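Local coordinates for RNA-dependent RNA polymerase (Taggert virus, PDB 6DX3), which contains a viral OTU-type cysteine protease domain that probably acts as a deubiquitinase, removing ubiquitin from its conjugates in the infected cell, at residues Thr115-His120 with Leu139-Ile144; Asp37-Tyr42 with Lys95-Gly100; Glu77-Thr82 with Ser101-Asn106; Asn6-Leu11 with Tyr18-Leu23. All blocks are in the same frame, centred on the assembly; numbering follows the deposited sequence.

Interaction 1. Residues Thr115-His120 with Leu139-Ile144; sequences TVYIWH and LESINI
Ile-144 lies beside Ile-118, both side chains pointing the same way, with CD1 of Ile-144 4.0 Å from CG1 of Ile-118. CG1 of Ile-144 stands between its own backbone N and carbonyl carbon (chi1 64°). This swings CG1 of Ile-144 over the partner strand, 3.5 Å from Tyr-117 O. Ile-142 meets Val-116 on the same face of the sheet, CB to CG2 at 4.0 Å. Helix 102-112 covers this apolar face through Val-105.

The strands run parallel, and their axes approach to 4.6 Å. Tyr-117 is bonded through both backbone polar atoms: its N gives a bond to Ile-142 O (2.6 Å) and its O takes one from Ile-144 N (2.9 Å). Thr-115 O and Trp-119 N extend the pattern to Ile-142 N and Ile-144 O.

The Tyr-117 ring lies on the other face, next to Asn-143, with ring and amide planes 41° apart. Ser-141 sits at the edge of that ring, its OG 3.5 Å from Tyr-117 CE2. The polar ends look elsewhere: Tyr-117 OH bonds Asp-136 O, and Ser-141 OG bonds Pro-137 O. Asn-143 OD1 receives Trp-119 NE1 at 2.9 Å, on a lone pair and within the plane of the indole.

Asn-143 ND2 in turn donates to Met-138 O. One end of the amide thus accepts and the other donates, which fixes its rotation. The contact is buried, and its central polar groups are satisfied by strand pairing and by the loop just before strand 142-147.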
# COMPACT_ATOMS: atom_id res chain seq x y z
N THR A 115 -1.71 -6.10 -7.29
CA THR A 115 -0.36 -5.93 -6.80
C THR A 115 -0.16 -4.49 -6.34
O THR A 115 -0.63 -3.55 -6.99
CB THR A 115 0.66 -6.29 -7.89
OG1 THR A 115 0.48 -7.66 -8.28
CG2 THR A 115 2.08 -6.09 -7.39
N VAL A 116 0.53 -4.33 -5.21
CA VAL A 116 0.80 -3.01 -4.64
C VAL A 116 2.29 -2.88 -4.38
O VAL A 116 2.89 -3.74 -3.73
CB VAL A 116 0.01 -2.78 -3.33
CG1 VAL A 116 0.35 -1.41 -2.75
CG2 VAL A 116 -1.49 -2.91 -3.57
N TYR A 117 2.88 -1.81 -4.91
CA TYR A 117 4.25 -1.42 -4.59
C TYR A 117 4.20 -0.34 -3.52
O TYR A 117 3.42 0.62 -3.64
CB TYR A 117 4.98 -0.89 -5.82
CG TYR A 117 5.31 -1.91 -6.89
CD1 TYR A 117 6.61 -2.04 -7.36
CD2 TYR A 117 4.32 -2.71 -7.45
CE1 TYR A 117 6.92 -2.96 -8.35
CE2 TYR A 117 4.62 -3.63 -8.44
CZ TYR A 117 5.92 -3.75 -8.88
OH TYR A 117 6.24 -4.66 -9.86
N ILE A 118 5.02 -0.48 -2.49
CA ILE A 118 5.15 0.52 -1.43
C ILE A 118 6.57 1.06 -1.49
O ILE A 118 7.52 0.36 -1.11
CB ILE A 118 4.83 -0.05 -0.04
CG1 ILE A 118 3.51 -0.82 -0.06
CG2 ILE A 118 4.77 1.08 0.98
CD1 ILE A 118 3.14 -1.40 1.30
N TRP A 119 6.71 2.30 -1.95
CA TRP A 119 8.02 2.93 -2.08
C TRP A 119 8.32 3.74 -0.82
O TRP A 119 7.51 4.58 -0.41
CB TRP A 119 8.06 3.83 -3.31
CG TRP A 119 7.67 3.13 -4.58
CD1 TRP A 119 6.41 2.81 -4.99
CD2 TRP A 119 8.56 2.66 -5.61
NE1 TRP A 119 6.46 2.16 -6.21
CE2 TRP A 119 7.76 2.06 -6.61
CE3 TRP A 119 9.95 2.68 -5.78
CZ2 TRP A 119 8.31 1.50 -7.76
CZ3 TRP A 119 10.49 2.12 -6.92
CH2 TRP A 119 9.67 1.54 -7.90
N HIS A 120 9.47 3.47 -0.21
CA HIS A 120 9.83 4.12 1.05
C HIS A 120 10.69 5.34 0.77
O HIS A 120 11.79 5.23 0.22
CB HIS A 120 10.57 3.16 1.97
CG HIS A 120 11.21 3.83 3.14
ND1 HIS A 120 12.53 4.20 3.16
CD2 HIS A 120 10.69 4.22 4.33
CE1 HIS A 120 12.81 4.78 4.31
NE2 HIS A 120 11.71 4.81 5.04
N LEU A 139 3.95 -0.96 -13.79
CA LEU A 139 3.02 -0.10 -14.51
C LEU A 139 1.58 -0.60 -14.49
O LEU A 139 0.68 0.17 -14.83
CB LEU A 139 3.49 0.08 -15.96
CG LEU A 139 4.81 0.83 -16.12
CD1 LEU A 139 5.22 0.89 -17.59
CD2 LEU A 139 4.70 2.24 -15.54
N GLU A 140 1.34 -1.86 -14.11
CA GLU A 140 -0.01 -2.39 -14.00
C GLU A 140 -0.38 -2.72 -12.56
O GLU A 140 -1.27 -3.54 -12.32
CB GLU A 140 -0.17 -3.62 -14.89
CG GLU A 140 1.09 -4.45 -15.05
CD GLU A 140 1.00 -5.40 -16.22
OE1 GLU A 140 0.36 -6.46 -16.08
OE2 GLU A 140 1.57 -5.07 -17.29
N SER A 141 0.29 -2.09 -11.60
CA SER A 141 0.04 -2.28 -10.18
C SER A 141 -0.25 -0.94 -9.53
O SER A 141 -0.11 0.13 -10.14
CB SER A 141 1.23 -2.95 -9.49
OG SER A 141 1.60 -4.15 -10.15
N ILE A 142 -0.66 -0.99 -8.27
CA ILE A 142 -0.83 0.20 -7.46
C ILE A 142 0.51 0.56 -6.83
O ILE A 142 1.16 -0.28 -6.20
CB ILE A 142 -1.90 -0.02 -6.37
CG1 ILE A 142 -3.28 -0.24 -7.02
CG2 ILE A 142 -1.92 1.15 -5.40
CD1 ILE A 142 -4.32 -0.76 -6.06
N ASN A 143 0.93 1.80 -7.02
CA ASN A 143 2.15 2.31 -6.41
C ASN A 143 1.79 3.39 -5.40
O ASN A 143 1.03 4.31 -5.71
CB ASN A 143 3.10 2.87 -7.47
CG ASN A 143 3.57 1.81 -8.45
OD1 ASN A 143 4.62 1.20 -8.26
ND2 ASN A 143 2.79 1.58 -9.50
N ILE A 144 2.31 3.25 -4.18
CA ILE A 144 2.12 4.24 -3.13
C ILE A 144 3.47 4.58 -2.52
O ILE A 144 4.44 3.83 -2.64
CB ILE A 144 1.13 3.77 -2.03
CG1 ILE A 144 1.68 2.56 -1.28
CG2 ILE A 144 -0.23 3.44 -2.62
CD1 ILE A 144 0.78 2.09 -0.18
O HOH W 1 -2.32 -5.54 -10.24

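Interaction 2. Residues Asp37-Tyr42 with Lys95-Gly100; sequences DGNCLY and KPNEWG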
# COMPACT_ATOMS: atom_id res chain seq x y z
N ASP A 37 -4.30 12.93 7.10
CA ASP A 37 -4.90 12.36 8.30
C ASP A 37 -4.41 10.92 8.48
O ASP A 37 -3.59 10.42 7.71
CB ASP A 37 -6.43 12.42 8.24
CG ASP A 37 -7.00 11.84 6.95
OD1 ASP A 37 -6.35 10.98 6.32
OD2 ASP A 37 -8.11 12.25 6.56
N GLY A 38 -4.94 10.26 9.50
CA GLY A 38 -4.61 8.87 9.76
C GLY A 38 -5.20 7.87 8.79
O GLY A 38 -4.93 6.67 8.92
N ASN A 39 -6.00 8.32 7.82
CA ASN A 39 -6.60 7.43 6.82
C ASN A 39 -5.82 7.42 5.51
O ASN A 39 -6.28 6.81 4.54
CB ASN A 39 -8.05 7.84 6.56
CG ASN A 39 -8.90 7.85 7.82
OD1 ASN A 39 -8.87 6.91 8.62
ND2 ASN A 39 -9.68 8.92 8.00
N CYS A 40 -4.65 8.06 5.48
CA CYS A 40 -3.95 8.32 4.23
C CYS A 40 -3.58 7.04 3.48
O CYS A 40 -3.53 7.04 2.24
CB CYS A 40 -2.69 9.14 4.51
SG CYS A 40 -1.62 8.35 5.72
N LEU A 41 -3.29 5.95 4.19
CA LEU A 41 -3.03 4.69 3.50
C LEU A 41 -4.25 4.26 2.69
O LEU A 41 -4.13 3.90 1.51
CB LEU A 41 -2.63 3.59 4.48
CG LEU A 41 -2.49 2.22 3.80
CD1 LEU A 41 -1.29 2.20 2.86
CD2 LEU A 41 -2.41 1.08 4.80
N TYR A 42 -5.43 4.32 3.30
CA TYR A 42 -6.65 3.89 2.63
C TYR A 42 -7.06 4.86 1.53
O TYR A 42 -7.61 4.44 0.50
CB TYR A 42 -7.77 3.72 3.65
CG TYR A 42 -7.37 2.81 4.79
CD1 TYR A 42 -7.11 1.46 4.56
CD2 TYR A 42 -7.24 3.29 6.08
CE1 TYR A 42 -6.74 0.62 5.59
CE2 TYR A 42 -6.87 2.45 7.12
CZ TYR A 42 -6.62 1.12 6.87
OH TYR A 42 -6.25 0.27 7.89
N LYS A 95 -10.11 1.59 14.49
CA LYS A 95 -10.30 2.88 15.13
C LYS A 95 -10.31 3.98 14.07
O LYS A 95 -9.55 3.91 13.10
CB LYS A 95 -9.19 3.14 16.15
CG LYS A 95 -9.29 2.33 17.42
CD LYS A 95 -8.16 2.68 18.37
CE LYS A 95 -8.56 2.47 19.82
NZ LYS A 95 -8.82 1.04 20.12
N PRO A 96 -11.16 5.00 14.23
CA PRO A 96 -11.16 6.11 13.27
C PRO A 96 -9.83 6.84 13.27
O PRO A 96 -9.22 7.06 14.33
CB PRO A 96 -12.30 7.00 13.76
CG PRO A 96 -13.15 6.12 14.62
CD PRO A 96 -12.20 5.15 15.26
N ASN A 97 -9.37 7.20 12.07
CA ASN A 97 -8.13 7.95 11.85
C ASN A 97 -6.89 7.21 12.36
O ASN A 97 -5.88 7.85 12.66
CB ASN A 97 -8.21 9.34 12.48
CG ASN A 97 -8.75 10.38 11.53
OD1 ASN A 97 -8.09 10.77 10.57
ND2 ASN A 97 -9.97 10.84 11.79
N GLU A 98 -6.95 5.89 12.45
CA GLU A 98 -5.82 5.10 12.91
C GLU A 98 -4.91 4.76 11.74
O GLU A 98 -5.37 4.43 10.64
CB GLU A 98 -6.31 3.82 13.59
CG GLU A 98 -5.20 2.92 14.13
CD GLU A 98 -4.57 3.45 15.40
OE1 GLU A 98 -5.08 4.44 15.97
OE2 GLU A 98 -3.54 2.88 15.82
N TRP A 99 -3.60 4.85 11.98
CA TRP A 99 -2.61 4.68 10.93
C TRP A 99 -2.68 3.28 10.32
O TRP A 99 -2.63 2.28 11.03
CB TRP A 99 -1.21 4.93 11.49
CG TRP A 99 -0.92 6.36 11.78
CD1 TRP A 99 -0.73 6.92 13.01
CD2 TRP A 99 -0.78 7.41 10.83
NE1 TRP A 99 -0.48 8.27 12.87
CE2 TRP A 99 -0.50 8.59 11.54
CE3 TRP A 99 -0.86 7.47 9.44
CZ2 TRP A 99 -0.30 9.81 10.92
CZ3 TRP A 99 -0.66 8.69 8.82
CH2 TRP A 99 -0.39 9.84 9.55
N GLY A 100 -2.78 3.23 8.99
CA GLY A 100 -2.59 1.98 8.28
C GLY A 100 -1.12 1.69 8.03
O GLY A 100 -0.27 2.58 8.07
O HOH W 2 -3.27 5.49 6.99
O HOH W 3 -8.04 4.80 9.39
O HOH W 4 -11.16 5.50 10.00
O HOH W 5 -6.27 1.49 10.65
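Gly-38 O, Leu-41 N and Gly-100 N grip one water between the two segments. The water donates to Gly-38 O at 2.8 Å and accepts from the N-H groups of Leu-41 and Gly-100. It joins the start of helix 40-49 to the loop. Gly-38 O also lies 2.9 Å from Glu-98 O. These are two acceptors and make no bond, but each takes hydrogen bonds from water instead. One of the waters on Glu-98 O also reaches Tyr-42 OH.

Gly-38 is pressed between backbone and ring. Gly-38 CA aims a C-H almost straight at Asn-97 O, 3.3 Å away. The same CA lies over one face of the Trp-99 ring, 4.0 Å above the plane and offset toward the rim. Cys-40 SG, held between its backbone N and carbonyl carbon (chi1 55°), meets the Trp-99 ring at its edge, in plane, 3.3 Å from CZ3. Leu-41 CD2 rests on the Gly-100 backbone, 3.5 Å from its C.

An Asx turn shapes the first segment: Asp-37 OD1 takes the N-H of Asn-39 from above the carboxylate plane. Asp-37 to Cys-40 read D-G-N-C, a signature of OTU proteases around the active-site cysteine, so the contact probably borders the active site.

Cys-40 touches His-150 of strand 150-156. Leu-41 packs on Glu-104 and Val-105 of helix 102-112, while Tyr-42 reaches Tyr-58 and Ile-61 of helix 57-72. Segment 95-100 links helix 86-93 to helix 102-112.

Interaction 3. Residues Glu77-Thr82 with Ser101-Asn106; sequences EETKTT and SSLEVN
Glu-78 reaches from the 3-10 turn 77-80 to the first turns of helix 102-112 and spans Ser-102 and Asn-106. The contact thus joins the loop between helices 57-72 and 86-93 to helix 102-112 of the OTU-type cysteine protease domain. The two partners are four residues apart, about one helical turn, so one carboxylate ties the 3-10 turn to successive turns of the helix.

This is the tight part of the contact. CG of Glu-78 is anti to the backbone N (chi1 -177°), and the chain stays extended beyond it. That places the carboxylate against the helix. Ser-102 OG donates to Glu-78 OE1 at 2.8 Å, from the syn side and somewhat out of the carboxylate plane. Tyr-133 OH of the central sheet also bonds Glu-78 OE2. The carboxylate is buried, and its bonds probably favour the charged form. The buried Leu-103 slides past Glu-78 in the opposite direction, with Leu-103 CD1 3.8 Å from Glu-78 CG and 4.1 Å from Thr-79 CG2.

The looser side belongs to Thr-82, which is partly exposed. It meets Leu-103 through one methyl, Thr-82 CG2 to Leu-103 CD2 at 3.7 Å. Thr-82 OG1 turns back to Thr-79 O, which also accepts from Thr-82 N.

The second grip on Glu-78 is nearly straight: Asn-106 ND2 points at the anti lone pair of Glu-78 OE2, 2.8 Å away, with an N-H...O angle of 173°.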
# COMPACT_ATOMS: atom_id res chain seq x y z
N GLU A 77 1.92 -14.71 6.79
CA GLU A 77 3.09 -14.77 7.66
C GLU A 77 3.40 -13.42 8.30
O GLU A 77 3.95 -13.38 9.40
CB GLU A 77 4.31 -15.27 6.88
CG GLU A 77 4.13 -16.64 6.26
CD GLU A 77 3.81 -17.71 7.29
OE1 GLU A 77 4.57 -17.87 8.26
OE2 GLU A 77 2.77 -18.39 7.13
N GLU A 78 3.06 -12.32 7.63
CA GLU A 78 3.36 -11.00 8.18
C GLU A 78 2.67 -10.77 9.52
O GLU A 78 3.14 -9.96 10.31
CB GLU A 78 2.97 -9.91 7.18
CG GLU A 78 3.31 -8.51 7.64
CD GLU A 78 3.47 -7.51 6.51
OE1 GLU A 78 4.02 -6.42 6.78
OE2 GLU A 78 3.06 -7.81 5.37
N THR A 79 1.57 -11.49 9.80
CA THR A 79 0.91 -11.32 11.09
C THR A 79 1.77 -11.79 12.25
O THR A 79 1.55 -11.35 13.39
CB THR A 79 -0.43 -12.06 11.12
OG1 THR A 79 -0.19 -13.47 11.19
CG2 THR A 79 -1.26 -11.75 9.88
N LYS A 80 2.76 -12.66 12.01
CA LYS A 80 3.44 -13.32 13.11
C LYS A 80 4.38 -12.40 13.88
O LYS A 80 4.79 -12.74 14.99
CB LYS A 80 4.21 -14.54 12.58
CG LYS A 80 3.31 -15.71 12.21
CD LYS A 80 4.05 -16.73 11.36
CE LYS A 80 3.27 -18.03 11.24
NZ LYS A 80 3.92 -18.98 10.29
N THR A 81 4.71 -11.23 13.33
CA THR A 81 5.57 -10.27 14.02
C THR A 81 4.81 -9.05 14.51
O THR A 81 5.41 -8.00 14.75
CB THR A 81 6.73 -9.85 13.11
OG1 THR A 81 6.22 -9.49 11.82
CG2 THR A 81 7.72 -10.99 12.95
N THR A 82 3.48 -9.16 14.66
CA THR A 82 2.69 -8.06 15.18
C THR A 82 2.51 -8.10 16.69
O THR A 82 2.26 -7.06 17.31
CB THR A 82 1.30 -8.04 14.53
OG1 THR A 82 0.58 -9.21 14.91
CG2 THR A 82 1.42 -7.98 13.02
N SER A 101 -0.81 0.42 7.77
CA SER A 101 0.57 -0.02 7.63
C SER A 101 0.66 -1.05 6.50
O SER A 101 -0.33 -1.34 5.82
CB SER A 101 1.11 -0.57 8.95
OG SER A 101 0.51 -1.82 9.26
N SER A 102 1.85 -1.63 6.32
CA SER A 102 2.06 -2.57 5.23
C SER A 102 1.24 -3.84 5.39
O SER A 102 0.89 -4.48 4.39
CB SER A 102 3.55 -2.91 5.11
OG SER A 102 3.99 -3.67 6.22
N LEU A 103 0.92 -4.23 6.62
CA LEU A 103 0.11 -5.43 6.82
C LEU A 103 -1.30 -5.24 6.28
O LEU A 103 -1.90 -6.20 5.78
CB LEU A 103 0.07 -5.80 8.30
CG LEU A 103 -0.84 -6.99 8.67
CD1 LEU A 103 -0.45 -8.23 7.88
CD2 LEU A 103 -0.78 -7.26 10.16
N GLU A 104 -1.84 -4.03 6.36
CA GLU A 104 -3.15 -3.76 5.77
C GLU A 104 -3.08 -3.77 4.25
O GLU A 104 -4.04 -4.18 3.59
CB GLU A 104 -3.70 -2.43 6.28
CG GLU A 104 -4.09 -2.42 7.76
CD GLU A 104 -2.90 -2.51 8.69
OE1 GLU A 104 -2.60 -3.62 9.18
OE2 GLU A 104 -2.25 -1.47 8.93
N VAL A 105 -1.97 -3.31 3.68
CA VAL A 105 -1.75 -3.48 2.25
C VAL A 105 -1.69 -4.96 1.90
O VAL A 105 -2.26 -5.41 0.90
CB VAL A 105 -0.47 -2.75 1.80
CG1 VAL A 105 -0.21 -3.02 0.33
CG2 VAL A 105 -0.57 -1.27 2.07
N ASN A 106 -0.99 -5.74 2.73
CA ASN A 106 -0.91 -7.19 2.54
C ASN A 106 -2.29 -7.80 2.41
O ASN A 106 -2.58 -8.52 1.44
CB ASN A 106 -0.14 -7.81 3.72
CG ASN A 106 0.31 -9.23 3.45
OD1 ASN A 106 -0.37 -10.00 2.77
ND2 ASN A 106 1.47 -9.60 4.00

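Interaction 4. Residues Asn6-Leu11 with Tyr18-Leu23; sequences NFDWHL and YSPVDL
Trp-9 lays one face of its indole over Ser-19, whose CB lies 3.5 Å from CE3 and is offset toward the ring's rim. The CB of Phe-7 comes over the same face. The backbone N of Tyr-18 meets the indole at its edge.

Ser-19 OG is anti to the backbone N (chi1 166°), which directs it to the outer chain. There Ser-19 OG accepts the N-H of Asp-8 N at 2.8 Å, in a bond close to straight. It also donates to Pro-20 O, so this hydroxyl is used in both directions. The same OG lies in plane at the edge of the Phe-7 ring. Farther along, Phe-7 CD2 touches Val-21 CG1 at 4.0 Å, the two side chains pointing the same way.

His-10 and Tyr-18 form an antiparallel hydrogen-bonded pair. His-10 N donates to Tyr-18 O at 2.6 Å, and Tyr-18 N returns a bond to His-10 O at 2.8 Å. His-10 ND1 adds a third bond, to Tyr-18 O at 3.3 Å. The oxygen lies close to the imidazole plane, yet ND1 stands above the carbonyl plane. Tyr-18 O therefore holds two N-H groups of one residue, which steadies the imidazole beside the Tyr-18 ring.

Together the segments make a beta hairpin at one margin of the mixed sheet. Strand 10-11 is outermost, and strand 17-24 pairs in turn with strand 126-133. From that strand Val-130 meets Phe-7, Trp-9 and Val-21, Arg-132 makes a cation-pi contact with Trp-9, and Tyr-129 meets the Tyr-18 ring.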
# COMPACT_ATOMS: atom_id res chain seq x y z
N ASN A 6 15.87 -0.36 -12.01
CA ASN A 6 16.43 -1.70 -11.86
C ASN A 6 16.19 -2.19 -10.43
O ASN A 6 16.64 -1.56 -9.47
CB ASN A 6 17.92 -1.70 -12.19
CG ASN A 6 18.19 -1.77 -13.68
OD1 ASN A 6 17.49 -2.48 -14.41
ND2 ASN A 6 19.20 -1.04 -14.13
N PHE A 7 15.48 -3.30 -10.31
CA PHE A 7 15.19 -3.91 -9.02
C PHE A 7 16.19 -5.01 -8.71
O PHE A 7 16.85 -5.57 -9.59
CB PHE A 7 13.77 -4.49 -8.99
CG PHE A 7 12.68 -3.48 -9.21
CD1 PHE A 7 12.03 -3.41 -10.43
CD2 PHE A 7 12.30 -2.62 -8.20
CE1 PHE A 7 11.02 -2.49 -10.64
CE2 PHE A 7 11.30 -1.69 -8.41
CZ PHE A 7 10.65 -1.63 -9.63
N ASP A 8 16.30 -5.33 -7.41
CA ASP A 8 17.03 -6.50 -6.92
C ASP A 8 16.07 -7.21 -5.96
O ASP A 8 16.18 -7.07 -4.74
CB ASP A 8 18.35 -6.11 -6.25
CG ASP A 8 19.12 -7.31 -5.74
OD1 ASP A 8 19.86 -7.16 -4.75
OD2 ASP A 8 18.97 -8.40 -6.32
N TRP A 9 15.13 -7.95 -6.52
CA TRP A 9 14.03 -8.50 -5.74
C TRP A 9 14.51 -9.62 -4.83
O TRP A 9 15.27 -10.49 -5.23
CB TRP A 9 12.92 -9.01 -6.65
CG TRP A 9 12.16 -7.93 -7.36
CD1 TRP A 9 12.11 -7.72 -8.71
CD2 TRP A 9 11.33 -6.93 -6.77
NE1 TRP A 9 11.31 -6.64 -8.99
CE2 TRP A 9 10.81 -6.14 -7.81
CE3 TRP A 9 10.97 -6.63 -5.45
CZ2 TRP A 9 9.96 -5.06 -7.58
CZ3 TRP A 9 10.12 -5.55 -5.23
CH2 TRP A 9 9.62 -4.79 -6.28
N HIS A 10 14.04 -9.59 -3.58
CA HIS A 10 14.21 -10.68 -2.63
C HIS A 10 12.83 -11.12 -2.17
O HIS A 10 12.11 -10.34 -1.54
CB HIS A 10 15.06 -10.25 -1.43
CG HIS A 10 16.40 -9.70 -1.80
ND1 HIS A 10 16.59 -8.39 -2.18
CD2 HIS A 10 17.62 -10.28 -1.84
CE1 HIS A 10 17.87 -8.19 -2.43
NE2 HIS A 10 18.52 -9.32 -2.24
N LEU A 11 12.46 -12.36 -2.48
CA LEU A 11 11.23 -12.92 -1.96
C LEU A 11 11.43 -13.30 -0.50
O LEU A 11 12.32 -14.09 -0.17
CB LEU A 11 10.79 -14.14 -2.77
CG LEU A 11 9.60 -14.87 -2.16
CD1 LEU A 11 8.35 -14.01 -2.30
CD2 LEU A 11 9.40 -16.23 -2.82
N TYR A 18 11.00 -7.72 -1.63
CA TYR A 18 11.76 -6.58 -1.14
C TYR A 18 12.90 -6.29 -2.11
O TYR A 18 13.54 -7.22 -2.61
CB TYR A 18 12.32 -6.83 0.26
CG TYR A 18 13.32 -5.79 0.76
CD1 TYR A 18 12.90 -4.73 1.55
CD2 TYR A 18 14.67 -5.88 0.45
CE1 TYR A 18 13.80 -3.79 2.01
CE2 TYR A 18 15.58 -4.94 0.91
CZ TYR A 18 15.13 -3.89 1.69
OH TYR A 18 16.03 -2.95 2.15
N SER A 19 13.16 -5.01 -2.36
CA SER A 19 14.24 -4.63 -3.24
C SER A 19 14.79 -3.26 -2.86
O SER A 19 14.01 -2.32 -2.67
CB SER A 19 13.77 -4.59 -4.70
OG SER A 19 14.71 -3.92 -5.52
N PRO A 20 16.11 -3.12 -2.72
CA PRO A 20 16.69 -1.78 -2.62
C PRO A 20 16.62 -1.08 -3.97
O PRO A 20 16.71 -1.70 -5.03
CB PRO A 20 18.14 -2.04 -2.20
CG PRO A 20 18.43 -3.41 -2.74
CD PRO A 20 17.13 -4.18 -2.63
N VAL A 21 16.43 0.24 -3.92
CA VAL A 21 16.39 1.09 -5.10
C VAL A 21 17.11 2.39 -4.80
O VAL A 21 17.47 2.68 -3.66
CB VAL A 21 14.95 1.37 -5.60
CG1 VAL A 21 14.23 0.09 -5.98
CG2 VAL A 21 14.17 2.14 -4.54
N ASP A 22 17.31 3.19 -5.85
CA ASP A 22 17.88 4.54 -5.75
C ASP A 22 17.14 5.38 -6.79
O ASP A 22 17.57 5.48 -7.94
CB ASP A 22 19.38 4.55 -5.98
CG ASP A 22 19.95 5.96 -6.10
OD1 ASP A 22 20.20 6.58 -5.05
OD2 ASP A 22 20.15 6.43 -7.24
N LEU A 23 16.02 5.98 -6.38
CA LEU A 23 15.07 6.50 -7.34
C LEU A 23 14.56 7.89 -6.98
O LEU A 23 14.12 8.14 -5.85
CB LEU A 23 13.89 5.52 -7.51
CG LEU A 23 12.66 5.99 -8.29
CD1 LEU A 23 12.22 4.94 -9.30
CD2 LEU A 23 11.53 6.27 -7.31

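Interaction 4 comes first along the chain, interactions 2 and 3 follow with alternating segments, and interaction 1 comes last. Interaction 4 lies at the sheet margin and interaction 1 in the middle of the same sheet, with centres 13 Å apart; Trp-119 and Tyr-117 pack on Phe-7 and Trp-9. Interactions 2 and 3 belong to the helical side. Residues 95-100 run straight into 101-106, leading to helix 102-112. Val-105 of that helix and Leu-41 meet the Ile-144 face, bringing interactions 1, 2 and 3 together. Interactions 2 and 4 lie on opposite sides of the chain's centre, nearest atoms about 16 Å apart. The sheet thus connects the N-terminal hairpin to the probable active-site region.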